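Local coordinates for SusD superfamily protein (Parabacteroides distasonis, PDB 3OTN) that probably binds carbohydrate or other nutrients at the bacterial outer membrane, at residues A[448-451]-A[455-458]. Residues are numbered along the deposited sequence; the frame is centred on the assembly and turned at random. Where two conformers were deposited one is given.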
loop_
_atom_site.group_PDB
_atom_site.type_symbol
_atom_site.label_atom_id
_atom_site.label_comp_id
_atom_site.label_asym_id
_atom_site.label_seq_id
_atom_site.Cartn_x
_atom_site.Cartn_y
_atom_site.Cartn_z
ATOM N N TYR A 448 -2.385 11.119 20.466
ATOM C CA TYR A 448 -3.693 11.027 19.763
ATOM C C TYR A 448 -4.686 10.119 20.515
ATOM O O TYR A 448 -4.327 8.998 20.906
ATOM C CB TYR A 448 -3.534 10.490 18.347
ATOM C CG TYR A 448 -4.835 10.304 17.587
ATOM C CD1 TYR A 448 -5.594 11.404 17.178
ATOM C CD2 TYR A 448 -5.287 9.014 17.240
ATOM C CE1 TYR A 448 -6.794 11.239 16.471
ATOM C CE2 TYR A 448 -6.489 8.819 16.520
ATOM C CZ TYR A 448 -7.229 9.935 16.140
ATOM O OH TYR A 448 -8.389 9.736 15.435
ATOM N N LYS A 449 -5.913 10.612 20.698
ATOM C CA LYS A 449 -7.016 9.863 21.326
ATOM C C LYS A 449 -7.990 9.415 20.248
ATOM O O LYS A 449 -8.462 10.236 19.437
ATOM C CB LYS A 449 -7.756 10.715 22.328
ATOM C CG LYS A 449 -8.684 9.919 23.251
ATOM C CD LYS A 449 -9.155 10.768 24.448
ATOM C CE LYS A 449 -10.064 11.920 23.999
ATOM N NZ LYS A 449 -10.680 12.686 25.135
ATOM N N THR A 450 -8.303 8.121 20.222
ATOM C CA THR A 450 -9.113 7.583 19.128
ATOM C C THR A 450 -10.573 7.809 19.451
ATOM O O THR A 450 -10.910 8.201 20.578
ATOM C CB THR A 450 -8.908 6.077 18.918
ATOM O OG1 THR A 450 -9.364 5.378 20.082
ATOM C CG2 THR A 450 -7.457 5.756 18.662
ATOM N N ASN A 451 -11.430 7.529 18.457
ATOM C CA ASN A 451 -12.908 7.532 18.633
ATOM C C ASN A 451 -13.381 6.715 19.837
ATOM O O ASN A 451 -14.411 7.033 20.427
ATOM C CB ASN A 451 -13.623 6.998 17.369
ATOM C CG ASN A 451 -13.402 7.880 16.146
ATOM O OD1 ASN A 451 -13.096 9.045 16.293
ATOM N ND2 ASN A 451 -13.563 7.317 14.933
ATOM N N VAL A 455 -5.349 6.087 23.796
ATOM C CA VAL A 455 -4.324 7.093 23.524
ATOM C C VAL A 455 -3.065 6.441 22.959
ATOM O O VAL A 455 -2.519 5.509 23.555
ATOM C CB VAL A 455 -4.004 7.944 24.796
ATOM C CG1 VAL A 455 -2.889 8.936 24.494
ATOM C CG2 VAL A 455 -5.277 8.689 25.298
ATOM N N TYR A 456 -2.610 6.910 21.796
ATOM C CA TYR A 456 -1.420 6.354 21.150
ATOM C C TYR A 456 -0.162 6.791 21.889
ATOM O O TYR A 456 -0.074 7.933 22.368
ATOM C CB TYR A 456 -1.352 6.759 19.675
ATOM C CG TYR A 456 -2.343 6.048 18.750
ATOM C CD1 TYR A 456 -3.473 5.389 19.243
ATOM C CD2 TYR A 456 -2.176 6.072 17.377
ATOM C CE1 TYR A 456 -4.376 4.766 18.387
ATOM C CE2 TYR A 456 -3.089 5.453 16.504
ATOM C CZ TYR A 456 -4.192 4.821 17.016
ATOM O OH TYR A 456 -5.102 4.232 16.189
ATOM N N THR A 457 0.777 5.856 22.014
ATOM C CA THR A 457 2.066 6.071 22.624
ATOM C C THR A 457 3.175 5.702 21.639
ATOM O O THR A 457 2.903 5.309 20.482
ATOM C CB THR A 457 2.201 5.210 23.889
ATOM O OG1 THR A 457 2.381 3.820 23.538
ATOM C CG2 THR A 457 0.972 5.390 24.832
ATOM N N GLU A 458 4.427 5.790 22.092
ATOM C CA GLU A 458 5.589 5.362 21.306
ATOM C C GLU A 458 5.456 3.900 20.801
ATOM O O GLU A 458 5.924 3.550 19.700
ATOM C CB GLU A 458 6.880 5.546 22.129
ATOM C CG GLU A 458 7.269 7.009 22.461
ATOM C CD GLU A 458 6.588 7.628 23.711
ATOM O OE1 GLU A 458 5.659 7.037 24.332
ATOM O OE2 GLU A 458 6.998 8.749 24.052
#
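An antiparallel hairpin-like loop, between strand 442-444 and helix 467-472 of this SusD-type fold, brings Tyr448 and Lys449 beside Val455 and Tyr456. Lys449 and Val455 form a single beta bridge, seen in the 4.4 Å between their CA atoms and in the backbone bonding next to it. The hydrogen bond runs from Tyr456 N to Tyr448 O at 2.8 Å, with 164° at the hydrogen and the donor in the carbonyl plane. The same oxygen also receives a CA-H contact from Val455 CA at 3.2 Å, giving two approaches to one acceptor. The two tyrosine side chains form a T-shaped stack: centroids are 5.5 Å apart, planes meet at 79°, and the Tyr448 edge is presented to the Tyr456 face. With CG anti to the backbone N (chi1 177°), Tyr448 places CD2 over the centre of the Tyr456 ring, 4.1 Å above its plane. The Tyr456 hydroxyl is hydrogen-bonded to Met51 O, tying the loop to a part of the chain about 400 residues earlier in the sequence, while Ile434 of strand 433-435 touches both tyrosines. An alanine in place of Tyr456 would probably leave the Tyr448 edge without its aromatic face and Met51 O without this hydroxyl partner. Thr450 crosses the Tyr456 side chain at about a right angle, its CG2 methyl modelled 3.2 Å from Tyr456 CE1, a spacing unusually short for two carbons and therefore doubtful in detail.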